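PDB 2REM: disulfide oxidoreductase from Xylella fastidiosa, which probably catalyses thiol-disulfide exchange in the periplasm, helping secreted proteins to form disulfides. Local coordinates for residues E13-A21 and A143-V151; F33-D44 and H91-H99. One frame throughout, in Å; residues are numbered along the deposited sequence.

In the fold
Both contacts belong to one thioredoxin-fold chain and sit on opposite sides of its centre, their own centres about 23 Å apart and their nearest atoms about 8 Å apart. Along the sequence, both segments of interaction 2 fall between those of interaction 1. Interaction 1 lays the loop between strands 11-13 and 27-33 against the C-terminal half of helix 135-151, beside the central sheet. Strand 27-33 leads from that loop to interaction 2, where residues 33-44 carry the predicted redox-active pair Cys37 and Cys40 at the start of helix 38-52 and meet helix 87-101. The strand thus connects the two regions, and the CxxC turn that follows its end is joined here to a helix of the DsbA helical insertion.

Interaction 1 of 2, residues E13-A21 and A143-V151; sequences EIPDGRPFA and AARAYALKV
Phe20 and Tyr147 meet edge to face where the loop after the first strand of this thioredoxin fold runs along the C-terminal half of helix 135-151. From the Phe20 backbone outward, CB comes first: it sits over the Tyr147 ring, 4.1 Å from the centroid, in a CH-pi contact. CG, anti to the backbone N (chi1 -173°), carries the ring past that face so that CD2 points at it, 3.6 Å from Tyr147 CG; the planes stand at 74°. One atom further on, CE2 reaches the helix backbone, with Ala143 O near the plane of the Phe20 ring at its edge. The other face of Tyr147 is covered from within its own helix by Val151 CG2, so in this conformer, one of two modelled, the phenol ring lies between Phe20 and Val151, while Val30, Val63 and Val160 of the sheet also touch this side chain. At the far end, Ile14 begins a type II turn to Gly17 and brings its CD1 to 4.0 Å from Val151 CG2. Lys150, its chain bent at chi2 and chi4, brings CE to 3.1 Å from Asp16 O in the turn. Between turn and helix end, a water donates to both Pro15 O and Lys150 O, the latter at 2.7 Å.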
loop_
_atom_site.group_PDB
_atom_site.type_symbol
_atom_site.label_atom_id
_atom_site.label_comp_id
_atom_site.label_asym_id
_atom_site.label_seq_id
_atom_site.Cartn_x
_atom_site.Cartn_y
_atom_site.Cartn_z
ATOM N N GLU A 13 18.088 4.868 1.345
ATOM C CA GLU A 13 18.144 4.484 -0.031
ATOM C C GLU A 13 18.167 2.978 -0.091
ATOM O O GLU A 13 18.954 2.326 0.597
ATOM C CB GLU A 13 19.382 5.062 -0.741
ATOM C CG GLU A 13 19.231 4.869 -2.277
ATOM C CD GLU A 13 20.320 5.517 -3.110
ATOM O OE1 GLU A 13 20.394 5.167 -4.319
ATOM O OE2 GLU A 13 21.072 6.362 -2.567
ATOM N N ILE A 14 17.302 2.449 -0.946
ATOM C CA ILE A 14 17.196 1.020 -1.189
ATOM C C ILE A 14 18.241 0.614 -2.234
ATOM O O ILE A 14 18.183 1.083 -3.371
ATOM C CB ILE A 14 15.773 0.695 -1.679
ATOM C CG1 ILE A 14 14.763 1.075 -0.596
ATOM C CG2 ILE A 14 15.654 -0.772 -2.141
ATOM C CD1 ILE A 14 13.375 1.432 -1.146
ATOM N N PRO A 15 19.199 -0.255 -1.845
ATOM C CA PRO A 15 20.259 -0.658 -2.755
ATOM C C PRO A 15 19.637 -1.395 -3.925
ATOM O O PRO A 15 18.752 -2.228 -3.722
ATOM C CB PRO A 15 21.124 -1.607 -1.918
ATOM C CG PRO A 15 20.264 -2.050 -0.807
ATOM C CD PRO A 15 19.311 -0.919 -0.539
ATOM N N ASP A 16 20.067 -1.035 -5.134
ATOM C CA ASP A 16 19.606 -1.678 -6.359
ATOM C C ASP A 16 18.084 -1.558 -6.460
ATOM O O ASP A 16 17.439 -2.411 -7.020
ATOM C CB ASP A 16 20.016 -3.159 -6.382
ATOM C CG ASP A 16 21.519 -3.360 -6.515
ATOM O OD1 ASP A 16 22.215 -2.507 -7.124
ATOM O OD2 ASP A 16 22.015 -4.396 -6.012
ATOM N N GLY A 17 17.522 -0.495 -5.894
ATOM C CA GLY A 17 16.071 -0.357 -5.804
ATOM C C GLY A 17 15.443 -0.254 -7.177
ATOM O O GLY A 17 15.990 0.385 -8.070
ATOM N N ARG A 18 14.291 -0.889 -7.329
ATOM C CA ARG A 18 13.537 -0.864 -8.569
ATOM C C ARG A 18 12.124 -0.524 -8.201
ATOM O O ARG A 18 11.610 -1.015 -7.171
ATOM C CB ARG A 18 13.582 -2.226 -9.278
ATOM C CG ARG A 18 14.937 -2.509 -9.935
ATOM C CD ARG A 18 15.058 -3.955 -10.406
ATOM N NE ARG A 18 14.611 -4.174 -11.788
ATOM C CZ ARG A 18 13.360 -4.483 -12.146
ATOM N NH1 ARG A 18 12.400 -4.619 -11.231
ATOM N NH2 ARG A 18 13.074 -4.676 -13.431
ATOM N N PRO A 19 11.481 0.323 -9.018
ATOM C CA PRO A 19 10.108 0.700 -8.679
ATOM C C PRO A 19 9.235 -0.527 -8.755
ATOM O O PRO A 19 9.600 -1.530 -9.409
ATOM C CB PRO A 19 9.721 1.673 -9.796
ATOM C CG PRO A 19 10.655 1.327 -10.940
ATOM C CD PRO A 19 11.938 0.973 -10.259
ATOM N N PHE A 20 8.102 -0.450 -8.078
ATOM C CA PHE A 20 7.124 -1.526 -8.113
ATOM C C PHE A 20 6.658 -1.890 -9.539
ATOM O O PHE A 20 6.458 -3.072 -9.876
ATOM C CB PHE A 20 5.934 -1.145 -7.266
ATOM C CG PHE A 20 4.961 -2.265 -7.102
ATOM C CD1 PHE A 20 3.690 -2.168 -7.642
ATOM C CD2 PHE A 20 5.335 -3.428 -6.423
ATOM C CE1 PHE A 20 2.791 -3.189 -7.490
ATOM C CE2 PHE A 20 4.434 -4.456 -6.262
ATOM C CZ PHE A 20 3.164 -4.340 -6.809
ATOM N N ALA A 21 6.481 -0.865 -10.358
ATOM C CA ALA A 21 6.206 -1.023 -11.789
ATOM C C ALA A 21 7.116 -0.063 -12.569
ATOM O O ALA A 21 7.540 0.948 -12.002
ATOM C CB ALA A 21 4.772 -0.715 -12.047
ATOM N N ALA A 143 4.369 -10.505 -6.165
ATOM C CA ALA A 143 5.030 -9.261 -6.560
ATOM C C ALA A 143 5.131 -8.337 -5.340
ATOM O O ALA A 143 6.167 -7.712 -5.122
ATOM C CB ALA A 143 4.254 -8.588 -7.674
ATOM N N ALA A 144 4.055 -8.258 -4.560
ATOM C CA ALA A 144 4.040 -7.449 -3.331
ATOM C C ALA A 144 5.061 -7.962 -2.322
ATOM O O ALA A 144 5.778 -7.170 -1.688
ATOM C CB ALA A 144 2.649 -7.426 -2.717
ATOM N N ARG A 145 5.129 -9.277 -2.175
ATOM C CA ARG A 145 6.080 -9.899 -1.258
ATOM C C ARG A 145 7.512 -9.604 -1.697
ATOM O O ARG A 145 8.337 -9.181 -0.884
ATOM C CB ARG A 145 5.848 -11.405 -1.184
ATOM C CG ARG A 145 6.760 -12.109 -0.171
ATOM C CD ARG A 145 6.233 -13.498 0.116
ATOM N NE ARG A 145 6.723 -14.452 -0.864
ATOM C CZ ARG A 145 7.898 -15.068 -0.795
ATOM N NH1 ARG A 145 8.730 -14.845 0.221
ATOM N NH2 ARG A 145 8.243 -15.919 -1.753
ATOM N N ALA A 146 7.799 -9.824 -2.982
ATOM C CA ALA A 146 9.109 -9.526 -3.543
ATOM C C ALA A 146 9.504 -8.072 -3.329
ATOM O O ALA A 146 10.656 -7.773 -2.981
ATOM C CB ALA A 146 9.174 -9.911 -5.035
ATOM N N TYR A 147 8.537 -7.176 -3.500
ATOM C CA TYR A 147 8.797 -5.760 -3.315
ATOM C C TYR A 147 9.137 -5.452 -1.853
ATOM O O TYR A 147 10.101 -4.732 -1.586
ATOM C CB TYR A 147 7.617 -4.944 -3.832
ATOM C CG TYR A 147 7.807 -3.459 -3.807
ATOM C CD1 TYR A 147 8.644 -2.798 -4.718
ATOM C CD2 TYR A 147 7.096 -2.703 -2.902
ATOM C CE1 TYR A 147 8.757 -1.395 -4.673
ATOM C CE2 TYR A 147 7.218 -1.372 -2.845
ATOM C CZ TYR A 147 8.031 -0.711 -3.704
ATOM O OH TYR A 147 8.057 0.659 -3.541
ATOM N N ALA A 148 8.386 -6.024 -0.913
ATOM C CA ALA A 148 8.731 -5.879 0.496
ATOM C C ALA A 148 10.117 -6.445 0.813
ATOM O O ALA A 148 10.865 -5.821 1.588
ATOM C CB ALA A 148 7.677 -6.488 1.390
ATOM N N LEU A 149 10.477 -7.590 0.211
ATOM C CA LEU A 149 11.820 -8.167 0.405
ATOM C C LEU A 149 12.943 -7.252 -0.090
ATOM O O LEU A 149 14.001 -7.169 0.525
ATOM C CB LEU A 149 11.951 -9.555 -0.240
ATOM C CG LEU A 149 11.323 -10.730 0.531
ATOM C CD1 LEU A 149 11.385 -12.038 -0.270
ATOM C CD2 LEU A 149 12.006 -10.940 1.887
ATOM N N LYS A 150 12.708 -6.594 -1.218
ATOM C CA LYS A 150 13.642 -5.635 -1.810
ATOM C C LYS A 150 13.703 -4.336 -0.988
ATOM O O LYS A 150 14.789 -3.832 -0.656
ATOM C CB LYS A 150 13.141 -5.300 -3.217
ATOM C CG LYS A 150 14.092 -4.482 -4.070
ATOM C CD LYS A 150 14.517 -5.334 -5.259
ATOM C CE LYS A 150 15.486 -4.610 -6.171
ATOM N NZ LYS A 150 16.496 -5.582 -6.676
ATOM N N VAL A 151 12.530 -3.801 -0.677
ATOM C CA VAL A 151 12.417 -2.525 0.022
ATOM C C VAL A 151 12.922 -2.615 1.462
ATOM O O VAL A 151 13.635 -1.717 1.941
ATOM C CB VAL A 151 10.978 -1.991 -0.031
ATOM C CG1 VAL A 151 10.759 -0.872 0.995
ATOM C CG2 VAL A 151 10.664 -1.519 -1.437
HETATM O O HOH W 1 17.079 -4.361 -2.071
#

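Interaction 2 of 2, residues F33-D44 and H91-H99; sequences FGYTCPHCAHFD and HTAMFEAIH
Tyr35, Phe33, Phe95 and His91 form an aromatic cluster beside the CxxC helix start of a thioredoxin fold, where helix 38-52 meets helix 87-101; the axes of 38-44 and 91-99 approach to 9.8 Å. Among the rings, Tyr35 turns its edge to one face of Phe95, planes at 68°, and the His91 ring directs an edge at the face of Phe33. Phe33 CE1 in turn covers one face of Tyr35. CH-pi contacts add to these. Ala41 CA lies over the opposite face of Phe95, 3.6 Å from the centroid, so that ring is clamped between Tyr35 and helix 38-52. Met94 CG, anti to the backbone N (chi1 176°), is set over the centre of the other Tyr35 face, 3.4 Å from the centroid; the bend that follows at chi2 leaves SD farther above the same face, a Met-aromatic contact. Apolar contacts add Ile98 CD1, 3.6 Å from Tyr35 CB, and Cys40 CB against Phe95 CE1.

Polar contacts lie at the two ends. Asp44 OD2 and Thr92 OG1 share a water, which donates to the carboxylate. Near the cysteines, Cys37 caps the helix, its SG accepting from Cys40 N at 3.4 Å, while Cys40 SG accepts from Gly34 N; the two sulfurs are not joined in a disulfide here. His99 covers this turn: Pro38 CA packs over one ring face, and Ile98 CG2 over the other. With its ring thus flanked, His99 NE2 donates to Tyr35 O at 2.6 Å, the carbonyl oxygen lying close to the imidazole plane and the N-H...O angle bent to 147°.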
loop_
_atom_site.group_PDB
_atom_site.type_symbol
_atom_site.label_atom_id
_atom_site.label_comp_id
_atom_site.label_asym_id
_atom_site.label_seq_id
_atom_site.Cartn_x
_atom_site.Cartn_y
_atom_site.Cartn_z
ATOM N N PHE A 33 1.251 -0.936 2.998
ATOM C CA PHE A 33 0.292 -0.820 4.083
ATOM C C PHE A 33 -0.208 -2.233 4.408
ATOM O O PHE A 33 -0.067 -3.170 3.605
ATOM C CB PHE A 33 -0.919 0.022 3.627
ATOM C CG PHE A 33 -1.879 -0.770 2.773
ATOM C CD1 PHE A 33 -3.016 -1.365 3.335
ATOM C CD2 PHE A 33 -1.609 -0.982 1.433
ATOM C CE1 PHE A 33 -3.844 -2.147 2.567
ATOM C CE2 PHE A 33 -2.453 -1.751 0.661
ATOM C CZ PHE A 33 -3.560 -2.329 1.225
ATOM N N GLY A 34 -0.789 -2.376 5.578
ATOM C CA GLY A 34 -1.614 -3.539 5.879
ATOM C C GLY A 34 -2.940 -3.063 6.453
ATOM O O GLY A 34 -2.986 -2.118 7.248
ATOM N N TYR A 35 -4.027 -3.718 6.062
ATOM C CA TYR A 35 -5.337 -3.492 6.665
ATOM C C TYR A 35 -5.343 -3.733 8.174
ATOM O O TYR A 35 -6.085 -3.081 8.916
ATOM C CB TYR A 35 -6.379 -4.385 5.978
ATOM C CG TYR A 35 -6.884 -3.850 4.650
ATOM C CD1 TYR A 35 -7.342 -2.531 4.535
ATOM C CD2 TYR A 35 -6.951 -4.671 3.531
ATOM C CE1 TYR A 35 -7.810 -2.045 3.341
ATOM C CE2 TYR A 35 -7.446 -4.191 2.319
ATOM C CZ TYR A 35 -7.865 -2.871 2.244
ATOM O OH TYR A 35 -8.355 -2.373 1.085
ATOM N N THR A 36 -4.483 -4.644 8.633
ATOM C CA THR A 36 -4.409 -4.982 10.052
ATOM C C THR A 36 -3.667 -3.945 10.871
ATOM O O THR A 36 -3.664 -4.013 12.100
ATOM C CB THR A 36 -3.723 -6.363 10.314
ATOM O OG1 THR A 36 -2.390 -6.360 9.804
ATOM C CG2 THR A 36 -4.514 -7.499 9.692
ATOM N N CYS A 37 -3.022 -3.010 10.182
ATOM C CA CYS A 37 -2.181 -2.017 10.829
ATOM C C CYS A 37 -2.992 -0.794 11.235
ATOM O O CYS A 37 -3.549 -0.105 10.380
ATOM C CB CYS A 37 -1.067 -1.605 9.887
ATOM S SG CYS A 37 -0.046 -0.367 10.595
ATOM N N PRO A 38 -3.083 -0.523 12.540
ATOM C CA PRO A 38 -3.874 0.657 12.928
ATOM C C PRO A 38 -3.225 1.970 12.470
ATOM O O PRO A 38 -3.939 2.930 12.231
ATOM C CB PRO A 38 -3.949 0.558 14.447
ATOM C CG PRO A 38 -2.815 -0.315 14.837
ATOM C CD PRO A 38 -2.547 -1.243 13.705
ATOM N N HIS A 39 -1.899 2.001 12.321
ATOM C CA HIS A 39 -1.239 3.196 11.770
ATOM C C HIS A 39 -1.689 3.454 10.337
ATOM O O HIS A 39 -2.016 4.587 9.971
ATOM C CB HIS A 39 0.284 3.104 11.864
ATOM C CG HIS A 39 0.774 2.834 13.248
ATOM N ND1 HIS A 39 1.357 1.638 13.612
ATOM C CD2 HIS A 39 0.724 3.585 14.372
ATOM C CE1 HIS A 39 1.658 1.668 14.898
ATOM N NE2 HIS A 39 1.286 2.839 15.382
ATOM N N CYS A 40 -1.734 2.389 9.541
ATOM C CA CYS A 40 -2.221 2.484 8.176
ATOM C C CYS A 40 -3.653 2.998 8.129
ATOM O O CYS A 40 -3.982 3.839 7.300
ATOM C CB CYS A 40 -2.130 1.131 7.504
ATOM S SG CYS A 40 -0.416 0.702 7.185
ATOM N N ALA A 41 -4.503 2.476 9.007
ATOM C CA ALA A 41 -5.890 2.917 9.085
ATOM C C ALA A 41 -5.960 4.408 9.349
ATOM O O ALA A 41 -6.759 5.117 8.736
ATOM C CB ALA A 41 -6.635 2.153 10.180
ATOM N N HIS A 42 -5.100 4.874 10.250
ATOM C CA HIS A 42 -5.130 6.262 10.700
ATOM C C HIS A 42 -4.566 7.188 9.636
ATOM O O HIS A 42 -4.988 8.330 9.505
ATOM C CB HIS A 42 -4.350 6.419 12.002
ATOM C CG HIS A 42 -4.978 5.729 13.178
ATOM N ND1 HIS A 42 -4.286 5.461 14.339
ATOM C CD2 HIS A 42 -6.232 5.248 13.369
ATOM C CE1 HIS A 42 -5.088 4.860 15.201
ATOM N NE2 HIS A 42 -6.273 4.711 14.632
ATOM N N PHE A 43 -3.615 6.677 8.873
ATOM C CA PHE A 43 -2.916 7.455 7.888
ATOM C C PHE A 43 -3.725 7.605 6.621
ATOM O O PHE A 43 -3.529 8.557 5.873
ATOM C CB PHE A 43 -1.618 6.729 7.558
ATOM C CG PHE A 43 -0.683 7.476 6.652
ATOM C CD1 PHE A 43 -0.527 8.860 6.730
ATOM C CD2 PHE A 43 0.108 6.766 5.762
ATOM C CE1 PHE A 43 0.403 9.530 5.897
ATOM C CE2 PHE A 43 1.021 7.416 4.941
ATOM C CZ PHE A 43 1.156 8.799 5.018
ATOM N N ASP A 44 -4.623 6.655 6.360
ATOM C CA ASP A 44 -5.146 6.550 5.020
ATOM C C ASP A 44 -5.813 7.823 4.521
ATOM O O ASP A 44 -5.581 8.234 3.392
ATOM C CB ASP A 44 -6.060 5.349 4.844
ATOM C CG ASP A 44 -6.479 5.184 3.400
ATOM O OD1 ASP A 44 -5.614 4.861 2.519
ATOM O OD2 ASP A 44 -7.658 5.440 3.153
ATOM N N HIS A 91 -11.833 0.515 0.725
ATOM C CA HIS A 91 -10.541 0.548 1.433
ATOM C C HIS A 91 -10.687 1.069 2.868
ATOM O O HIS A 91 -10.252 0.419 3.836
ATOM C CB HIS A 91 -9.560 1.437 0.651
ATOM C CG HIS A 91 -8.129 1.182 0.983
ATOM N ND1 HIS A 91 -7.282 2.165 1.452
ATOM C CD2 HIS A 91 -7.387 0.054 0.897
ATOM C CE1 HIS A 91 -6.079 1.649 1.639
ATOM N NE2 HIS A 91 -6.119 0.369 1.319
ATOM N N THR A 92 -11.281 2.245 2.993
ATOM C CA THR A 92 -11.605 2.866 4.289
ATOM C C THR A 92 -12.522 1.963 5.090
ATOM O O THR A 92 -12.299 1.738 6.276
ATOM C CB THR A 92 -12.279 4.221 4.078
ATOM O OG1 THR A 92 -11.360 5.075 3.375
ATOM C CG2 THR A 92 -12.675 4.853 5.422
ATOM N N ALA A 93 -13.545 1.430 4.426
ATOM C CA ALA A 93 -14.480 0.528 5.090
ATOM C C ALA A 93 -13.790 -0.721 5.651
ATOM O O ALA A 93 -14.139 -1.210 6.745
ATOM C CB ALA A 93 -15.598 0.142 4.127
ATOM N N MET A 94 -12.813 -1.250 4.919
ATOM C CA MET A 94 -12.085 -2.405 5.434
ATOM C C MET A 94 -11.313 -2.018 6.705
ATOM O O MET A 94 -11.368 -2.722 7.687
ATOM C CB MET A 94 -11.165 -3.051 4.385
ATOM C CG MET A 94 -10.338 -4.195 4.970
ATOM S SD MET A 94 -11.351 -5.557 5.614
ATOM C CE MET A 94 -11.635 -6.402 4.088
ATOM N N PHE A 95 -10.575 -0.911 6.676
ATOM C CA PHE A 95 -9.908 -0.428 7.889
ATOM C C PHE A 95 -10.885 -0.255 9.049
ATOM O O PHE A 95 -10.633 -0.683 10.193
ATOM C CB PHE A 95 -9.232 0.927 7.616
ATOM C CG PHE A 95 -7.935 0.844 6.871
ATOM C CD1 PHE A 95 -6.852 0.121 7.373
ATOM C CD2 PHE A 95 -7.758 1.588 5.709
ATOM C CE1 PHE A 95 -5.641 0.110 6.706
ATOM C CE2 PHE A 95 -6.554 1.567 5.014
ATOM C CZ PHE A 95 -5.485 0.812 5.513
ATOM N N GLU A 96 -12.023 0.380 8.754
ATOM C CA GLU A 96 -13.036 0.597 9.750
ATOM C C GLU A 96 -13.624 -0.724 10.285
ATOM O O GLU A 96 -13.748 -0.886 11.491
ATOM C CB GLU A 96 -14.087 1.548 9.186
ATOM C CG GLU A 96 -15.431 1.465 9.807
ATOM C CD GLU A 96 -16.346 2.526 9.245
ATOM O OE1 GLU A 96 -16.474 2.582 7.995
ATOM O OE2 GLU A 96 -16.900 3.309 10.059
ATOM N N ALA A 97 -13.902 -1.672 9.392
ATOM C CA ALA A 97 -14.406 -3.002 9.774
ATOM C C ALA A 97 -13.465 -3.670 10.774
ATOM O O ALA A 97 -13.911 -4.284 11.730
ATOM C CB ALA A 97 -14.530 -3.874 8.556
ATOM N N ILE A 98 -12.165 -3.543 10.543
ATOM C CA ILE A 98 -11.166 -4.204 11.386
ATOM C C ILE A 98 -10.961 -3.434 12.685
ATOM O O ILE A 98 -11.005 -3.996 13.786
ATOM C CB ILE A 98 -9.816 -4.341 10.632
ATOM C CG1 ILE A 98 -9.987 -5.256 9.416
ATOM C CG2 ILE A 98 -8.716 -4.839 11.586
ATOM C CD1 ILE A 98 -8.883 -5.140 8.412
ATOM N N HIS A 99 -10.750 -2.129 12.549
ATOM C CA HIS A 99 -10.213 -1.361 13.645
ATOM C C HIS A 99 -11.259 -0.635 14.455
ATOM O O HIS A 99 -10.998 -0.264 15.588
ATOM C CB HIS A 99 -9.133 -0.397 13.146
ATOM C CG HIS A 99 -7.954 -1.094 12.546
ATOM N ND1 HIS A 99 -6.968 -1.678 13.310
ATOM C CD2 HIS A 99 -7.634 -1.346 11.259
ATOM C CE1 HIS A 99 -6.070 -2.233 12.517
ATOM N NE2 HIS A 99 -6.455 -2.056 11.267
HETATM O O HOH W 2 -9.387 5.100 1.032
#